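Local coordinates for protein sgbp-b (Bacteroides uniformis, PDB 7K44) that probably binds xyloglucan at the cell surface as a surface glycan-binding protein of a xyloglucan utilization locus, at residues A[121-133]-A[140-152]. Residues are numbered along the deposited sequence; the frame is centred on the assembly and turned at random.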
loop_
_atom_site.group_PDB
_atom_site.type_symbol
_atom_site.label_atom_id
_atom_site.label_comp_id
_atom_site.label_asym_id
_atom_site.label_seq_id
_atom_site.Cartn_x
_atom_site.Cartn_y
_atom_site.Cartn_z
ATOM N N ARG A 121 -16.142 -7.654 23.201
ATOM C CA ARG A 121 -15.290 -8.503 24.023
ATOM C C ARG A 121 -14.303 -9.333 23.227
ATOM O O ARG A 121 -13.305 -9.785 23.792
ATOM C CB ARG A 121 -16.126 -9.486 24.841
ATOM C CG ARG A 121 -16.737 -8.944 26.101
ATOM C CD ARG A 121 -17.199 -10.092 26.992
ATOM N NE ARG A 121 -17.512 -11.298 26.231
ATOM C CZ ARG A 121 -16.735 -12.378 26.173
ATOM N NH1 ARG A 121 -15.581 -12.408 26.829
ATOM N NH2 ARG A 121 -17.104 -13.425 25.449
ATOM N N THR A 122 -14.566 -9.578 21.949
ATOM C CA THR A 122 -13.724 -10.454 21.152
ATOM C C THR A 122 -13.163 -9.688 19.966
ATOM O O THR A 122 -13.769 -8.725 19.484
ATOM C CB THR A 122 -14.520 -11.662 20.650
ATOM O OG1 THR A 122 -15.700 -11.201 19.985
ATOM C CG2 THR A 122 -14.921 -12.549 21.824
ATOM N N ALA A 123 -11.992 -10.125 19.513
ATOM C CA ALA A 123 -11.327 -9.490 18.384
ATOM C C ALA A 123 -12.031 -9.839 17.077
ATOM O O ALA A 123 -12.505 -10.960 16.886
ATOM C CB ALA A 123 -9.878 -9.958 18.315
ATOM N N LEU A 124 -12.129 -8.854 16.192
ATOM C CA LEU A 124 -12.519 -9.104 14.811
ATOM C C LEU A 124 -11.298 -9.567 14.019
ATOM O O LEU A 124 -10.160 -9.253 14.382
ATOM C CB LEU A 124 -13.052 -7.819 14.190
ATOM C CG LEU A 124 -14.365 -7.295 14.780
ATOM C CD1 LEU A 124 -14.636 -5.873 14.320
ATOM C CD2 LEU A 124 -15.512 -8.204 14.413
ATOM N N PRO A 125 -11.505 -10.324 12.940
ATOM C CA PRO A 125 -10.377 -10.704 12.096
ATOM C C PRO A 125 -9.798 -9.473 11.413
ATOM O O PRO A 125 -10.508 -8.476 11.201
ATOM C CB PRO A 125 -11.009 -11.657 11.066
ATOM C CG PRO A 125 -12.425 -11.226 10.988
ATOM C CD PRO A 125 -12.787 -10.813 12.395
ATOM N N PRO A 126 -8.519 -9.506 11.055
ATOM C CA PRO A 126 -7.938 -8.382 10.320
ATOM C C PRO A 126 -8.416 -8.395 8.877
ATOM O O PRO A 126 -8.875 -9.408 8.348
ATOM C CB PRO A 126 -6.433 -8.658 10.396
ATOM C CG PRO A 126 -6.346 -10.176 10.403
ATOM C CD PRO A 126 -7.590 -10.641 11.168
ATOM N N SER A 127 -8.305 -7.238 8.239
ATOM C CA SER A 127 -8.631 -7.118 6.829
ATOM C C SER A 127 -7.623 -6.182 6.191
ATOM O O SER A 127 -7.035 -5.330 6.861
ATOM C CB SER A 127 -10.054 -6.595 6.606
ATOM O OG SER A 127 -10.305 -5.430 7.373
ATOM N N ILE A 128 -7.408 -6.368 4.891
ATOM C CA ILE A 128 -6.493 -5.542 4.111
ATOM C C ILE A 128 -7.283 -4.854 3.010
ATOM O O ILE A 128 -7.982 -5.515 2.233
ATOM C CB ILE A 128 -5.359 -6.383 3.509
ATOM C CG1 ILE A 128 -4.467 -6.923 4.619
ATOM C CG2 ILE A 128 -4.556 -5.530 2.523
ATOM C CD1 ILE A 128 -3.617 -8.121 4.203
ATOM N N SER A 129 -7.178 -3.528 2.940
ATOM C CA SER A 129 -7.842 -2.790 1.876
ATOM C C SER A 129 -6.894 -2.300 0.788
ATOM O O SER A 129 -7.317 -2.170 -0.362
ATOM C CB SER A 129 -8.634 -1.605 2.434
ATOM O OG SER A 129 -7.789 -0.694 3.108
ATOM N N LYS A 130 -5.633 -2.024 1.112
ATOM C CA LYS A 130 -4.696 -1.500 0.127
ATOM C C LYS A 130 -3.282 -1.915 0.510
ATOM O O LYS A 130 -2.951 -2.019 1.692
ATOM C CB LYS A 130 -4.789 0.030 0.063
ATOM C CG LYS A 130 -5.659 0.551 -1.068
ATOM C CD LYS A 130 -5.181 1.914 -1.545
ATOM C CE LYS A 130 -5.366 2.972 -0.477
ATOM N NZ LYS A 130 -5.272 4.342 -1.060
ATOM N N VAL A 131 -2.436 -2.144 -0.506
ATOM C CA VAL A 131 -1.027 -2.464 -0.305
ATOM C C VAL A 131 -0.211 -1.541 -1.203
ATOM O O VAL A 131 -0.624 -1.220 -2.326
ATOM C CB VAL A 131 -0.696 -3.945 -0.595
ATOM C CG1 VAL A 131 0.714 -4.274 -0.140
ATOM C CG2 VAL A 131 -1.687 -4.863 0.080
ATOM N N SER A 132 0.943 -1.098 -0.700
ATOM C CA SER A 132 1.712 -0.098 -1.427
ATOM C C SER A 132 2.231 -0.628 -2.761
ATOM O O SER A 132 2.301 0.129 -3.738
ATOM C CB SER A 132 2.804 0.462 -0.508
ATOM O OG SER A 132 3.744 -0.528 -0.186
ATOM N N SER A 133 2.550 -1.915 -2.840
ATOM C CA SER A 133 2.927 -2.487 -4.121
ATOM C C SER A 133 2.650 -3.979 -4.064
ATOM O O SER A 133 2.750 -4.598 -2.999
ATOM C CB SER A 133 4.404 -2.242 -4.428
ATOM O OG SER A 133 4.781 -2.931 -5.608
ATOM N N THR A 140 13.009 -2.698 0.799
ATOM C CA THR A 140 12.233 -1.470 0.838
ATOM C C THR A 140 11.120 -1.597 1.876
ATOM O O THR A 140 10.839 -2.683 2.392
ATOM C CB THR A 140 11.657 -1.117 -0.541
ATOM O OG1 THR A 140 10.667 -2.088 -0.934
ATOM C CG2 THR A 140 12.771 -1.064 -1.585
ATOM N N THR A 141 10.477 -0.473 2.169
ATOM C CA THR A 141 9.398 -0.436 3.145
ATOM C C THR A 141 8.057 -0.579 2.438
ATOM O O THR A 141 7.756 0.164 1.500
ATOM C CB THR A 141 9.442 0.866 3.942
ATOM O OG1 THR A 141 10.702 0.953 4.616
ATOM C CG2 THR A 141 8.324 0.900 4.975
ATOM N N VAL A 142 7.258 -1.545 2.887
ATOM C CA VAL A 142 5.938 -1.809 2.339
ATOM C C VAL A 142 4.929 -1.248 3.328
ATOM O O VAL A 142 5.126 -1.363 4.541
ATOM C CB VAL A 142 5.740 -3.330 2.192
ATOM C CG1 VAL A 142 4.411 -3.625 1.526
ATOM C CG2 VAL A 142 6.900 -3.972 1.439
ATOM N N THR A 143 3.879 -0.618 2.827
ATOM C CA THR A 143 2.805 -0.094 3.662
ATOM C C THR A 143 1.519 -0.839 3.343
ATOM O O THR A 143 1.221 -1.108 2.175
ATOM C CB THR A 143 2.620 1.408 3.428
ATOM O OG1 THR A 143 3.862 2.073 3.676
ATOM C CG2 THR A 143 1.575 1.981 4.384
ATOM N N VAL A 144 0.756 -1.188 4.385
ATOM C CA VAL A 144 -0.514 -1.892 4.218
ATOM C C VAL A 144 -1.586 -1.121 4.974
ATOM O O VAL A 144 -1.362 -0.722 6.120
ATOM C CB VAL A 144 -0.431 -3.341 4.747
ATOM C CG1 VAL A 144 -1.739 -4.087 4.476
ATOM C CG2 VAL A 144 0.738 -4.084 4.109
ATOM N N LEU A 145 -2.725 -0.890 4.327
ATOM C CA LEU A 145 -3.894 -0.292 4.965
ATOM C C LEU A 145 -4.936 -1.373 5.203
ATOM O O LEU A 145 -5.125 -2.263 4.370
ATOM C CB LEU A 145 -4.534 0.787 4.089
ATOM C CG LEU A 145 -3.685 1.982 3.664
ATOM C CD1 LEU A 145 -4.568 3.068 3.086
ATOM C CD2 LEU A 145 -2.918 2.506 4.841
ATOM N N GLY A 146 -5.619 -1.293 6.342
ATOM C CA GLY A 146 -6.649 -2.268 6.626
ATOM C C GLY A 146 -7.302 -1.983 7.956
ATOM O O GLY A 146 -7.341 -0.830 8.385
ATOM N N GLN A 147 -7.822 -3.015 8.613
ATOM C CA GLN A 147 -8.475 -2.839 9.905
ATOM C C GLN A 147 -8.091 -3.992 10.813
ATOM O O GLN A 147 -7.842 -5.108 10.349
ATOM C CB GLN A 147 -10.006 -2.800 9.778
ATOM C CG GLN A 147 -10.549 -1.648 8.934
ATOM C CD GLN A 147 -10.322 -0.291 9.578
ATOM O OE1 GLN A 147 -10.188 -0.184 10.793
ATOM N NE2 GLN A 147 -10.288 0.752 8.759
ATOM N N ASN A 148 -8.056 -3.707 12.119
ATOM C CA ASN A 148 -7.889 -4.734 13.151
ATOM C C ASN A 148 -6.532 -5.436 13.092
ATOM O O ASN A 148 -6.435 -6.663 13.179
ATOM C CB ASN A 148 -9.061 -5.710 13.159
ATOM C CG ASN A 148 -10.356 -5.009 13.455
ATOM O OD1 ASN A 148 -10.513 -4.426 14.527
ATOM N ND2 ASN A 148 -11.263 -4.998 12.492
ATOM N N PHE A 149 -5.470 -4.634 12.976
ATOM C CA PHE A 149 -4.094 -5.118 12.949
ATOM C C PHE A 149 -3.490 -5.327 14.348
ATOM O O PHE A 149 -2.265 -5.414 14.485
ATOM C CB PHE A 149 -3.209 -4.157 12.143
ATOM C CG PHE A 149 -3.488 -4.137 10.654
ATOM C CD1 PHE A 149 -4.126 -5.189 10.018
ATOM C CD2 PHE A 149 -3.085 -3.046 9.892
ATOM C CE1 PHE A 149 -4.364 -5.154 8.648
ATOM C CE2 PHE A 149 -3.311 -3.002 8.519
ATOM C CZ PHE A 149 -3.951 -4.057 7.893
ATOM N N MET A 150 -4.310 -5.406 15.385
ATOM C CA MET A 150 -3.818 -5.632 16.735
ATOM C C MET A 150 -3.309 -7.062 16.895
ATOM O O MET A 150 -3.818 -7.998 16.276
ATOM C CB MET A 150 -4.983 -5.449 17.700
ATOM C CG MET A 150 -6.218 -6.216 17.210
ATOM S SD MET A 150 -7.808 -5.492 17.589
ATOM C CE MET A 150 -7.782 -4.028 16.577
ATOM N N ASP A 151 -2.301 -7.232 17.751
ATOM C CA ASP A 151 -1.793 -8.551 18.137
ATOM C C ASP A 151 -1.344 -9.359 16.919
ATOM O O ASP A 151 -1.805 -10.475 16.669
ATOM C CB ASP A 151 -2.810 -9.324 18.982
ATOM C CG ASP A 151 -3.240 -8.561 20.210
ATOM O OD1 ASP A 151 -2.374 -7.926 20.851
ATOM O OD2 ASP A 151 -4.444 -8.589 20.527
ATOM N N ILE A 152 -0.412 -8.774 16.172
ATOM C CA ILE A 152 0.088 -9.422 14.967
ATOM C C ILE A 152 0.904 -10.652 15.333
ATOM O O ILE A 152 1.754 -10.616 16.236
ATOM C CB ILE A 152 0.912 -8.438 14.126
ATOM C CG1 ILE A 152 -0.011 -7.440 13.442
ATOM C CG2 ILE A 152 1.743 -9.188 13.076
ATOM C CD1 ILE A 152 0.717 -6.429 12.626
HETATM O O HOH W 1 -7.547 -8.966 14.308
HETATM O O HOH W 2 -11.351 -5.998 16.962
HETATM O O HOH W 3 -10.009 -0.348 5.535
#
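Ile128 CG2 crosses the Val144 side chain, 3.7 Å from Val144 CG1. That branch of Val144 stands anti to the backbone N (chi1 -176°), which turns it to the neighbouring strand. Val131 CG1 lies 4.1 Å from Val142 CG1. Strand 188-194 covers this face: Ile192 touches Ile128 and Val144, and Leu190 touches Val131. Toward Pro126, the Phe149 ring turns an edge to Pro126 CB and Ile128 CG1.

Strands 127-131 and 141-147 form an antiparallel hairpin within the IPT/TIG domain, which has an immunoglobulin-like fold. A classic beta bulge shifts the register by one residue. Ser129 and Lys130 both face Leu145, whose O accepts a bond from Ser129 N (2.8 Å) and a weak one from Lys130 N. Gly146 pairs closely with Ile128, and Gly146 CA comes 3.1 Å from Ser127 O in a CA-H...O contact.

On the other face, Lys130 and Leu145 lie side by side, with Lys130 CE 3.7 Å from Leu145 CD1. Lys130 NZ hydrogen-bonds to Phe322 O, and the lysine also makes a cation-pi contact with Phe322. Past the strand, Ser132 OG accepts a nearly straight bond from Thr143 N (3.0 Å, 172°). At the opposite end, one water bridges Leu124 O and Asn148 O. A second joins Leu124 N to Asn148 OD1.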